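Side-chain contacts in computational Design of Enzyme (Synthetic construct, PDB 3TP4), which is a computationally designed enzyme, probably carrying an activated serine in a catalytic triad built into a glycosyl hydrolase family 26 barrel scaffold: residues Gly43-Pro48 with Thr53-Asn58; Lys302-Ile307 with Gln344-Asp349; Leu204-Gly209 with Arg394-Gly399; Ser139-Leu144 with Tyr197-Glu202; Gly68-Thr71 with Asn77-Pro80. All coordinates share one frame; numbering follows the deposited sequence.

Along the chain the contacts come in the order 1, 5, 4, with the 302-307/344-349 pair of contact 2 lying between the two segments of contact 3. Contacts 1 and 5 are neighbours in sequence, helix 55-60 running on to strand 66-70, and their centres lie about 16 Å apart. Contact 2 joins two later helices of the barrel, its centre about 21 Å from that of contact 1. Contacts 3 and 4 share helix 190-207, with centres about 12 Å apart, and touch where Glu202 meets Arg396. Contact 5 thus holds the serine of the probable triad, while contact 3, across the chain's centre from contacts 1 and 2, ties the barrel to the immunoglobulin-like sheet.

Contact 1. Residues Gly43-Pro48 with Thr53-Asn58; sequences GLTTGP and TSDVKN
The carboxylate of Asp55 reaches the loop at Leu44 and Thr45 and accepts from two backbone N-H groups and a hydroxyl. Leu44 N donates almost straight to Asp55 OD2, 2.7 Å away with an N-H...O angle of 175°, and the oxygen receives it on its syn lone pair. The other oxygen takes two donors from one residue on the same face of the carboxylate: Thr45 N at 2.8 Å from Asp55 OD1, on the syn side, and Thr45 OG1 at 2.7 Å from Asp55 OD1, from above the plane. A chi1 of 72° puts Thr45 OG1 between its own backbone N and carbonyl carbon, where it reaches Asp55 OD1 and also accepts from Asn58 ND2 over 2.7 Å, close to the amide plane. Next along the loop Thr46 CG2 packs 3.6 Å from Thr53 OG1, and a water links that hydroxyl to Pro48 O. Ser54 caps the helix by accepting from Val56 N, and its OG also bonds to Thr39. These bonds join the loop to the first turn of helix 55-60. With Asn324 as a further partner of OD2, the buried Asp55 charge is spread over several donors, which is likely to stabilise its ionised form.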
# COMPACT_ATOMS: atom_id res chain seq x y z
N GLY A 43 11.80 -4.40 -19.90
CA GLY A 43 13.26 -4.36 -19.87
C GLY A 43 13.87 -3.75 -21.11
O GLY A 43 13.29 -3.82 -22.20
N LEU A 44 15.04 -3.13 -20.97
CA LEU A 44 15.77 -2.59 -22.11
C LEU A 44 16.82 -3.56 -22.61
O LEU A 44 17.34 -3.39 -23.71
CB LEU A 44 16.45 -1.26 -21.77
CG LEU A 44 15.69 -0.25 -20.91
CD1 LEU A 44 16.29 1.12 -21.11
CD2 LEU A 44 14.22 -0.24 -21.27
N THR A 45 17.15 -4.57 -21.81
CA THR A 45 18.21 -5.50 -22.21
C THR A 45 17.67 -6.90 -22.40
O THR A 45 18.42 -7.82 -22.73
CB THR A 45 19.34 -5.58 -21.15
OG1 THR A 45 18.86 -6.29 -20.00
CG2 THR A 45 19.79 -4.20 -20.74
N THR A 46 16.37 -7.08 -22.18
CA THR A 46 15.77 -8.41 -22.16
C THR A 46 15.21 -8.83 -23.51
O THR A 46 14.98 -10.02 -23.75
CB THR A 46 14.60 -8.46 -21.18
OG1 THR A 46 13.71 -7.38 -21.47
CG2 THR A 46 15.11 -8.32 -19.73
N GLY A 47 14.96 -7.86 -24.38
CA GLY A 47 14.11 -8.12 -25.54
C GLY A 47 12.72 -8.44 -25.03
O GLY A 47 12.38 -8.08 -23.91
N PRO A 48 11.90 -9.13 -25.85
CA PRO A 48 10.54 -9.52 -25.46
C PRO A 48 10.51 -10.26 -24.12
O PRO A 48 11.25 -11.23 -23.94
CB PRO A 48 10.12 -10.46 -26.58
CG PRO A 48 10.89 -9.99 -27.77
CD PRO A 48 12.22 -9.55 -27.23
N THR A 53 12.93 -12.98 -17.22
CA THR A 53 14.18 -12.24 -17.38
C THR A 53 14.01 -10.79 -16.93
O THR A 53 12.90 -10.28 -16.91
CB THR A 53 14.68 -12.26 -18.84
OG1 THR A 53 13.69 -11.66 -19.68
CG2 THR A 53 14.95 -13.70 -19.29
N SER A 54 15.13 -10.14 -16.61
CA SER A 54 15.11 -8.80 -16.01
C SER A 54 16.40 -8.02 -16.28
O SER A 54 17.49 -8.59 -16.26
CB SER A 54 14.93 -8.93 -14.50
OG SER A 54 15.15 -7.69 -13.83
N ASP A 55 16.29 -6.71 -16.53
CA ASP A 55 17.48 -5.86 -16.62
C ASP A 55 18.32 -5.95 -15.35
O ASP A 55 19.54 -5.79 -15.39
CB ASP A 55 17.10 -4.39 -16.81
CG ASP A 55 16.56 -4.10 -18.20
OD1 ASP A 55 16.68 -4.98 -19.08
OD2 ASP A 55 16.03 -2.99 -18.41
N VAL A 56 17.66 -6.16 -14.21
CA VAL A 56 18.36 -6.24 -12.94
C VAL A 56 19.26 -7.46 -12.91
O VAL A 56 20.40 -7.39 -12.48
CB VAL A 56 17.39 -6.29 -11.75
CG1 VAL A 56 18.17 -6.49 -10.46
CG2 VAL A 56 16.57 -5.03 -11.69
N LYS A 57 18.73 -8.59 -13.36
CA LYS A 57 19.52 -9.81 -13.47
C LYS A 57 20.67 -9.60 -14.45
O LYS A 57 21.81 -9.98 -14.16
CB LYS A 57 18.61 -10.97 -13.90
CG LYS A 57 19.33 -12.24 -14.34
CD LYS A 57 20.11 -12.89 -13.20
CE LYS A 57 20.79 -14.18 -13.66
NZ LYS A 57 21.54 -14.86 -12.57
N ASN A 58 20.41 -8.98 -15.60
CA ASN A 58 21.46 -8.81 -16.60
C ASN A 58 22.57 -7.86 -16.14
O ASN A 58 23.74 -8.08 -16.45
CB ASN A 58 20.90 -8.36 -17.96
CG ASN A 58 19.98 -9.40 -18.58
OD1 ASN A 58 20.00 -10.56 -18.19
ND2 ASN A 58 19.18 -8.98 -19.55
O HOH W 1 12.80 -12.88 -22.07

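Contact 2. Residues Lys302-Ile307 with Gln344-Asp349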
# COMPACT_ATOMS: atom_id res chain seq x y z
N LYS A 302 25.60 6.76 -2.78
CA LYS A 302 25.45 7.86 -1.83
C LYS A 302 24.18 7.71 -0.99
O LYS A 302 24.19 7.92 0.24
CB LYS A 302 25.46 9.20 -2.55
CG LYS A 302 26.83 9.59 -3.07
CD LYS A 302 26.74 10.84 -3.94
CE LYS A 302 26.15 12.01 -3.17
NZ LYS A 302 26.37 13.30 -3.89
N VAL A 303 23.07 7.36 -1.64
CA VAL A 303 21.82 7.12 -0.93
C VAL A 303 21.98 5.98 0.07
O VAL A 303 21.67 6.12 1.24
CB VAL A 303 20.66 6.81 -1.90
CG1 VAL A 303 19.51 6.13 -1.16
CG2 VAL A 303 20.17 8.10 -2.55
N LEU A 304 22.50 4.85 -0.41
CA LEU A 304 22.73 3.69 0.45
C LEU A 304 23.66 4.00 1.62
O LEU A 304 23.41 3.56 2.74
CB LEU A 304 23.28 2.52 -0.37
CG LEU A 304 23.49 1.22 0.42
CD1 LEU A 304 22.14 0.73 0.87
CD2 LEU A 304 24.24 0.12 -0.40
N ALA A 305 24.75 4.73 1.38
CA ALA A 305 25.68 5.04 2.47
C ALA A 305 25.06 5.94 3.56
O ALA A 305 25.37 5.81 4.75
CB ALA A 305 26.97 5.66 1.92
N ALA A 306 24.18 6.84 3.14
CA ALA A 306 23.47 7.70 4.10
C ALA A 306 22.54 6.87 4.97
O ALA A 306 22.44 7.08 6.19
CB ALA A 306 22.68 8.76 3.36
N ILE A 307 21.84 5.93 4.35
CA ILE A 307 20.94 5.04 5.08
C ILE A 307 21.75 4.19 6.06
O ILE A 307 21.45 4.15 7.25
CB ILE A 307 20.18 4.12 4.10
CG1 ILE A 307 19.24 4.93 3.20
CG2 ILE A 307 19.40 3.05 4.85
CD1 ILE A 307 18.47 4.10 2.18
N GLN A 344 25.68 -1.05 -10.06
CA GLN A 344 26.35 -2.33 -9.82
C GLN A 344 27.01 -2.35 -8.44
O GLN A 344 26.97 -3.37 -7.76
CB GLN A 344 27.39 -2.61 -10.92
CG GLN A 344 26.74 -3.01 -12.23
CD GLN A 344 27.69 -3.00 -13.39
OE1 GLN A 344 28.58 -2.15 -13.49
NE2 GLN A 344 27.50 -3.95 -14.31
N ALA A 345 27.61 -1.24 -8.04
CA ALA A 345 28.28 -1.16 -6.74
C ALA A 345 27.24 -1.18 -5.62
O ALA A 345 27.41 -1.84 -4.59
CB ALA A 345 29.15 0.11 -6.65
N TYR A 346 26.17 -0.42 -5.82
CA TYR A 346 25.02 -0.47 -4.94
C TYR A 346 24.55 -1.91 -4.74
O TYR A 346 24.30 -2.34 -3.62
CB TYR A 346 23.90 0.39 -5.52
CG TYR A 346 22.56 0.15 -4.89
CD1 TYR A 346 21.69 -0.81 -5.40
CD2 TYR A 346 22.15 0.89 -3.79
CE1 TYR A 346 20.47 -1.03 -4.82
CE2 TYR A 346 20.92 0.69 -3.22
CZ TYR A 346 20.08 -0.27 -3.73
OH TYR A 346 18.85 -0.49 -3.14
N ALA A 347 24.41 -2.64 -5.85
CA ALA A 347 23.95 -4.03 -5.82
C ALA A 347 24.92 -5.00 -5.14
O ALA A 347 24.48 -5.93 -4.46
CB ALA A 347 23.60 -4.53 -7.24
N ALA A 348 26.22 -4.78 -5.33
CA ALA A 348 27.24 -5.64 -4.72
C ALA A 348 27.40 -5.38 -3.22
O ALA A 348 27.90 -6.23 -2.49
CB ALA A 348 28.58 -5.47 -5.44
N ASP A 349 26.96 -4.23 -2.75
CA ASP A 349 27.08 -3.90 -1.33
C ASP A 349 26.41 -5.01 -0.53
O ASP A 349 25.34 -5.49 -0.92
CB ASP A 349 26.41 -2.56 -1.04
CG ASP A 349 26.77 -2.02 0.33
OD1 ASP A 349 26.28 -2.58 1.33
OD2 ASP A 349 27.52 -1.03 0.40
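Leu304 and Asp349 meet because each swings its CG anti to its backbone N, chi1 -177° in the leucine and -167° in the aspartate, and the two side chains then approach from opposite directions. Against the aspartate one methyl does the touching: Leu304 CD2 lies 3.4 Å from Asp349 CG and 3.5 Å from Asp349 CB, so it rests against the carboxylate and its stem together. Tyr346 extends from the helix in the same way, and its ring comes obliquely to the base of the leucine, Tyr346 CD2 being 4.0 Å from Leu304 CB. The methyl meets the ring as well, Leu304 CD2 standing 4.1 Å from Tyr346 CD2, and lies between ring and aspartate. The carboxylate finds its polar partners elsewhere: Asp349 OD1 accepts from Phe351 N and forms a salt bridge with Lys308, so the leucine meets it through apolar contact. Phe351 also touches Leu304, while the Tyr346 ring meets that of Phe343. On the next side of helix 299-308, Val303 and Ile307 turn to helix 254-274. The contact joins helix 299-308 to the end of helix 340-348 and the first residue beyond it, two of the helices outside the parallel strands in a TIM-barrel fold.

Contact 3. Residues Leu204-Gly209 with Arg394-Gly399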
# COMPACT_ATOMS: atom_id res chain seq x y z
N LEU A 204 -12.01 -6.66 1.00
CA LEU A 204 -11.12 -7.75 0.61
C LEU A 204 -11.02 -8.84 1.68
O LEU A 204 -11.17 -10.03 1.38
CB LEU A 204 -9.72 -7.23 0.27
CG LEU A 204 -9.59 -6.41 -1.03
CD1 LEU A 204 -8.25 -5.72 -1.09
CD2 LEU A 204 -9.81 -7.26 -2.30
N ARG A 205 -10.77 -8.45 2.92
CA ARG A 205 -10.54 -9.42 3.99
C ARG A 205 -11.84 -10.05 4.48
O ARG A 205 -11.98 -11.27 4.51
CB ARG A 205 -9.81 -8.77 5.17
CG ARG A 205 -9.64 -9.67 6.41
CD ARG A 205 -9.19 -8.87 7.64
NE ARG A 205 -10.21 -7.89 8.04
CZ ARG A 205 -9.98 -6.78 8.76
NH1 ARG A 205 -8.75 -6.49 9.18
NH2 ARG A 205 -10.98 -5.96 9.05
N ASP A 206 -12.79 -9.22 4.87
CA ASP A 206 -13.97 -9.72 5.57
C ASP A 206 -15.05 -10.16 4.60
O ASP A 206 -15.78 -11.12 4.86
CB ASP A 206 -14.55 -8.65 6.49
CG ASP A 206 -13.55 -8.18 7.53
OD1 ASP A 206 -12.78 -9.01 8.04
OD2 ASP A 206 -13.54 -6.98 7.84
N VAL A 207 -15.19 -9.44 3.50
CA VAL A 207 -16.22 -9.76 2.53
C VAL A 207 -15.75 -10.82 1.53
O VAL A 207 -16.49 -11.76 1.25
CB VAL A 207 -16.74 -8.51 1.79
CG1 VAL A 207 -17.69 -8.92 0.67
CG2 VAL A 207 -17.45 -7.54 2.77
N LYS A 208 -14.54 -10.70 1.00
CA LYS A 208 -14.07 -11.64 -0.02
C LYS A 208 -13.24 -12.81 0.54
O LYS A 208 -13.05 -13.81 -0.14
CB LYS A 208 -13.28 -10.91 -1.11
CG LYS A 208 -14.05 -9.78 -1.76
CD LYS A 208 -15.32 -10.27 -2.47
CE LYS A 208 -14.98 -11.16 -3.66
NZ LYS A 208 -16.16 -11.34 -4.55
N GLY A 209 -12.74 -12.67 1.76
CA GLY A 209 -11.96 -13.73 2.37
C GLY A 209 -10.51 -13.82 1.91
O GLY A 209 -9.88 -14.87 2.04
N ARG A 394 -23.51 4.90 8.08
CA ARG A 394 -23.00 3.53 8.08
C ARG A 394 -21.87 3.43 9.08
O ARG A 394 -20.91 4.18 9.01
CB ARG A 394 -22.46 3.15 6.69
CG ARG A 394 -23.52 3.09 5.60
CD ARG A 394 -22.87 2.88 4.21
NE ARG A 394 -23.88 2.82 3.16
CZ ARG A 394 -24.40 3.88 2.54
NH1 ARG A 394 -23.99 5.10 2.86
NH2 ARG A 394 -25.32 3.72 1.61
N VAL A 395 -22.00 2.50 10.02
CA VAL A 395 -20.94 2.23 10.97
C VAL A 395 -20.44 0.80 10.82
O VAL A 395 -21.23 -0.16 10.76
CB VAL A 395 -21.43 2.44 12.42
CG1 VAL A 395 -20.30 2.09 13.40
CG2 VAL A 395 -21.91 3.90 12.63
N ARG A 396 -19.12 0.66 10.76
CA ARG A 396 -18.46 -0.64 10.75
C ARG A 396 -17.90 -0.91 12.16
O ARG A 396 -17.12 -0.13 12.70
CB ARG A 396 -17.33 -0.65 9.71
CG ARG A 396 -16.44 -1.89 9.69
CD ARG A 396 -17.24 -3.17 9.60
NE ARG A 396 -16.38 -4.35 9.59
CZ ARG A 396 -16.83 -5.60 9.52
NH1 ARG A 396 -18.14 -5.85 9.47
NH2 ARG A 396 -15.98 -6.61 9.52
N VAL A 397 -18.32 -2.02 12.75
CA VAL A 397 -17.68 -2.49 13.98
C VAL A 397 -17.06 -3.84 13.68
O VAL A 397 -17.77 -4.79 13.36
CB VAL A 397 -18.70 -2.65 15.12
CG1 VAL A 397 -17.96 -2.89 16.44
CG2 VAL A 397 -19.60 -1.44 15.21
N GLY A 398 -15.74 -3.92 13.77
CA GLY A 398 -15.04 -5.15 13.46
C GLY A 398 -14.31 -5.77 14.65
O GLY A 398 -13.97 -5.10 15.63
N GLY A 399 -14.05 -7.06 14.54
CA GLY A 399 -13.20 -7.74 15.51
C GLY A 399 -13.87 -8.09 16.82
O GLY A 399 -13.20 -8.51 17.75
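Asp206 OD2 is gripped by two arginines, Arg205 from its own helix and Arg396 from the immunoglobulin-like sheet. Arg205 takes the carboxylate side-on with two nitrogens: its NE reaches Asp206 OD1 at 2.8 Å from above the carboxylate plane, while its NH2 meets Asp206 OD2 at 3.0 Å on the syn side, with that oxygen lying in the guanidinium plane. The hydrogen bond across the contact is weak. Arg396 NH2 is also 3.0 Å from Asp206 OD2, but its N-H...O angle is just 123°, and the guanidinium and carboxylate planes are turned 41° apart, so the salt bridge probably rests more on charge than on a directed hydrogen bond. A bend at chi2 (52°) in the otherwise extended Arg396 chain brings its NH2 to the aspartate. The two arginine NH2 atoms, Arg205 NH2 and Arg396 NH2, come within 5.1 Å, and the shared carboxylate probably offsets their like charges. An asparagine in place of the aspartate would probably leave both arginines without their neutralising charge and weaken the link to the sheet. Arg205 NH1 also bonds to Val9 O, and Arg396 NH1 to Leu427 O. The network sits near the last turns of helix 190-207, facing strand 391-398, with Arg396 touching His376 of the adjacent strand 374-379 and Glu202 of the helix.

Contact 4. Residues Ser139-Leu144 with Tyr197-Glu202; sequences SHHAEL and YRFTVE
His141 and Phe199 are the close part of a helix-to-helix contact in a TIM-barrel fold, where helix 141-157 lies beside helix 190-207. The imidazole brings its CE1 corner over one face of the phenyl ring, 3.3 Å above the plane and offset toward the rim, so that His141 CE1 stands 3.4 Å from Phe199 CZ. The phenylalanine, in turn, lies at the edge of the imidazole. With the ring planes at 54° and the centroids 4.8 Å apart, the two rings meet obliquely. Both side chains carry CG anti to the backbone N (chi1 -172° in His141, 174° in Phe199) and come at each other from opposite directions. The Leu144 side is looser: its CD2 methyl slides past the ring obliquely, and the nearest approach, to Phe199 CD2, is 4.0 Å. Val145 and Leu148 of the same helix also touch Phe199 and make its setting apolar, whereas His141 remains partly exposed. An alanine in place of this phenylalanine is likely to open a gap between the helices, taking away the face under the imidazole and the surface beside Leu144. Trp173 of strand 168-174 backs Leu144 from the barrel wall. The imidazole has a polar partner outside the pair, His141 ND1 being hydrogen-bonded to Val134 O.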
# COMPACT_ATOMS: atom_id res chain seq x y z
N SER A 139 -21.83 7.59 -6.24
CA SER A 139 -22.22 7.37 -7.62
C SER A 139 -21.36 6.31 -8.29
O SER A 139 -21.79 5.65 -9.24
CB SER A 139 -22.14 8.67 -8.42
OG SER A 139 -20.79 9.11 -8.51
N HIS A 140 -20.13 6.15 -7.82
CA HIS A 140 -19.23 5.17 -8.41
C HIS A 140 -18.79 4.06 -7.45
O HIS A 140 -17.83 3.35 -7.72
CB HIS A 140 -18.01 5.85 -9.05
CG HIS A 140 -18.30 6.52 -10.36
ND1 HIS A 140 -17.93 5.97 -11.57
CD2 HIS A 140 -18.92 7.69 -10.65
CE1 HIS A 140 -18.31 6.77 -12.55
NE2 HIS A 140 -18.92 7.82 -12.02
N HIS A 141 -19.49 3.89 -6.33
CA HIS A 141 -19.11 2.83 -5.38
C HIS A 141 -19.04 1.46 -6.07
O HIS A 141 -18.11 0.67 -5.82
CB HIS A 141 -20.07 2.79 -4.19
CG HIS A 141 -19.63 1.86 -3.10
ND1 HIS A 141 -18.42 1.99 -2.45
CD2 HIS A 141 -20.25 0.78 -2.55
CE1 HIS A 141 -18.31 1.03 -1.55
NE2 HIS A 141 -19.40 0.28 -1.59
N ALA A 142 -20.00 1.17 -6.94
CA ALA A 142 -20.02 -0.13 -7.63
C ALA A 142 -18.77 -0.38 -8.47
O ALA A 142 -18.26 -1.51 -8.51
CB ALA A 142 -21.29 -0.27 -8.48
N GLU A 143 -18.28 0.65 -9.14
CA GLU A 143 -17.02 0.52 -9.89
C GLU A 143 -15.89 0.10 -8.95
O GLU A 143 -15.11 -0.80 -9.26
CB GLU A 143 -16.65 1.84 -10.59
CG GLU A 143 -17.81 2.80 -10.78
CD GLU A 143 -18.73 2.39 -11.91
OE1 GLU A 143 -19.68 3.14 -12.20
OE2 GLU A 143 -18.48 1.32 -12.51
N LEU A 144 -15.82 0.75 -7.80
CA LEU A 144 -14.79 0.42 -6.82
C LEU A 144 -14.89 -1.04 -6.43
O LEU A 144 -13.91 -1.79 -6.49
CB LEU A 144 -14.90 1.30 -5.57
CG LEU A 144 -13.86 0.95 -4.51
CD1 LEU A 144 -12.46 1.27 -5.02
CD2 LEU A 144 -14.13 1.70 -3.22
N TYR A 197 -9.67 3.54 2.43
CA TYR A 197 -8.66 2.52 2.73
C TYR A 197 -9.29 1.44 3.60
O TYR A 197 -9.09 0.24 3.36
CB TYR A 197 -7.46 3.16 3.43
CG TYR A 197 -6.24 2.25 3.54
CD1 TYR A 197 -6.20 1.21 4.47
CD2 TYR A 197 -5.12 2.46 2.75
CE1 TYR A 197 -5.08 0.37 4.58
CE2 TYR A 197 -3.99 1.64 2.85
CZ TYR A 197 -3.99 0.60 3.76
OH TYR A 197 -2.88 -0.23 3.85
N ARG A 198 -10.03 1.86 4.63
CA ARG A 198 -10.63 0.92 5.59
C ARG A 198 -11.63 -0.01 4.91
O ARG A 198 -11.60 -1.22 5.12
CB ARG A 198 -11.27 1.66 6.77
CG ARG A 198 -10.25 2.33 7.71
CD ARG A 198 -10.88 3.43 8.55
NE ARG A 198 -9.90 4.11 9.39
CZ ARG A 198 -10.15 5.24 10.06
NH1 ARG A 198 -11.33 5.83 9.97
NH2 ARG A 198 -9.20 5.79 10.80
N PHE A 199 -12.52 0.57 4.10
CA PHE A 199 -13.44 -0.24 3.31
C PHE A 199 -12.69 -1.21 2.41
O PHE A 199 -13.08 -2.37 2.28
CB PHE A 199 -14.33 0.62 2.43
CG PHE A 199 -15.20 -0.17 1.49
CD1 PHE A 199 -16.32 -0.84 1.96
CD2 PHE A 199 -14.89 -0.27 0.14
CE1 PHE A 199 -17.12 -1.58 1.11
CE2 PHE A 199 -15.69 -1.00 -0.73
CZ PHE A 199 -16.80 -1.67 -0.24
N THR A 200 -11.64 -0.74 1.77
CA THR A 200 -10.87 -1.60 0.88
C THR A 200 -10.38 -2.84 1.64
O THR A 200 -10.47 -3.98 1.14
CB THR A 200 -9.66 -0.85 0.29
OG1 THR A 200 -10.13 0.17 -0.61
CG2 THR A 200 -8.74 -1.80 -0.47
N VAL A 201 -9.85 -2.62 2.84
CA VAL A 201 -9.32 -3.71 3.64
C VAL A 201 -10.45 -4.64 4.07
O VAL A 201 -10.33 -5.86 4.00
CB VAL A 201 -8.60 -3.21 4.90
CG1 VAL A 201 -8.36 -4.36 5.85
CG2 VAL A 201 -7.27 -2.54 4.53
N GLU A 202 -11.55 -4.05 4.52
CA GLU A 202 -12.68 -4.83 5.02
C GLU A 202 -13.37 -5.61 3.90
O GLU A 202 -13.69 -6.79 4.06
CB GLU A 202 -13.65 -3.89 5.76
CG GLU A 202 -13.08 -3.44 7.10
CD GLU A 202 -13.66 -2.13 7.62
OE1 GLU A 202 -14.46 -1.49 6.90
OE2 GLU A 202 -13.30 -1.76 8.76

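Contact 5. Residues Gly68-Thr71 with Asn77-Pro80; sequences GWST and NQRP
This is a slight polar contact at the surface, between the C-terminal end of barrel strand 66-70 and the loop that leads from it to helix 87-104. Two side chains make it. Ser70 points toward the loop and Gln78 toward the strand, and the end of the glutamine amide comes up beside the serine CB and OG. As modelled, Ser70 OG lies 3.4 Å from Gln78 OE1, but the amide is probably turned over, so which of its two ends faces the serine is doubtful. The glutamine chain runs extended beyond CG and carries the amide across to the strand whichever way it is turned. Ser70 OG, anti to the carbonyl carbon and beside the backbone N (chi1 -64°), has its stronger partner elsewhere, in His37 NE2 on neighbouring strand 32-37. With Glu320 on strand 318-321, Ser70 and His37 have the arrangement of a Ser-His-Glu triad, consistent with the serine-containing triad the design set out to build. Round about, Gln78 also touches Ser72 and Glu323, and Trp69, next to the serine, meets Phe94 edge-to-face and bonds through NE1 to Asn108. A cis peptide bond before Pro80 shapes the loop just past Gln78. The serine hydroxyl is probably oriented chiefly by its hydrogen bond with His37, with the glutamine amide as a polar neighbour on the loop side, probably at the rim of the designed site.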
# COMPACT_ATOMS: atom_id res chain seq x y z
N GLY A 68 7.93 -5.63 -7.92
CA GLY A 68 6.77 -4.76 -7.82
C GLY A 68 5.89 -4.82 -9.06
O GLY A 68 6.38 -5.08 -10.16
N TRP A 69 4.59 -4.59 -8.88
CA TRP A 69 3.61 -4.64 -9.97
C TRP A 69 2.47 -3.65 -9.71
O TRP A 69 2.18 -3.33 -8.56
CB TRP A 69 2.97 -6.01 -10.05
CG TRP A 69 3.87 -7.15 -9.95
CD1 TRP A 69 4.06 -7.95 -8.87
CD2 TRP A 69 4.68 -7.69 -11.00
NE1 TRP A 69 4.94 -8.95 -9.17
CE2 TRP A 69 5.34 -8.81 -10.47
CE3 TRP A 69 4.91 -7.33 -12.33
CZ2 TRP A 69 6.23 -9.58 -11.23
CZ3 TRP A 69 5.80 -8.09 -13.08
CH2 TRP A 69 6.45 -9.19 -12.53
N SER A 70 1.82 -3.19 -10.76
CA SER A 70 0.65 -2.31 -10.60
C SER A 70 -0.63 -3.06 -10.95
O SER A 70 -0.62 -3.91 -11.82
CB SER A 70 0.77 -1.08 -11.51
OG SER A 70 1.88 -0.29 -11.15
N THR A 71 -1.74 -2.74 -10.27
CA THR A 71 -3.02 -3.37 -10.61
C THR A 71 -3.45 -2.98 -12.02
O THR A 71 -4.30 -3.61 -12.63
CB THR A 71 -4.12 -3.00 -9.63
OG1 THR A 71 -4.25 -1.58 -9.58
CG2 THR A 71 -3.81 -3.55 -8.24
N ASN A 77 -3.27 -2.06 -19.12
CA ASN A 77 -2.56 -0.80 -19.34
C ASN A 77 -1.08 -0.89 -18.95
O ASN A 77 -0.37 0.12 -18.88
CB ASN A 77 -3.23 0.34 -18.56
CG ASN A 77 -4.69 0.54 -18.96
OD1 ASN A 77 -5.13 0.06 -20.00
ND2 ASN A 77 -5.43 1.27 -18.13
N GLN A 78 -0.62 -2.11 -18.70
CA GLN A 78 0.76 -2.34 -18.30
C GLN A 78 1.06 -3.81 -18.53
O GLN A 78 0.25 -4.68 -18.18
CB GLN A 78 0.96 -1.96 -16.82
CG GLN A 78 2.29 -1.31 -16.51
CD GLN A 78 2.25 -0.49 -15.22
OE1 GLN A 78 3.05 -0.70 -14.30
NE2 GLN A 78 1.31 0.45 -15.16
N ARG A 79 2.19 -4.10 -19.16
CA ARG A 79 2.57 -5.48 -19.40
C ARG A 79 2.72 -6.20 -18.06
O ARG A 79 3.08 -5.57 -17.06
CB ARG A 79 3.88 -5.53 -20.19
CG ARG A 79 3.84 -4.78 -21.51
CD ARG A 79 5.18 -4.86 -22.25
NE ARG A 79 6.21 -4.05 -21.61
CZ ARG A 79 6.52 -2.81 -21.97
NH1 ARG A 79 5.87 -2.22 -22.96
NH2 ARG A 79 7.47 -2.14 -21.33
N PRO A 80 2.46 -7.50 -18.03
CA PRO A 80 2.14 -8.39 -19.15
C PRO A 80 0.67 -8.31 -19.53
O PRO A 80 0.18 -9.18 -20.25
CB PRO A 80 2.44 -9.77 -18.57
CG PRO A 80 2.07 -9.64 -17.12
CD PRO A 80 2.48 -8.23 -16.74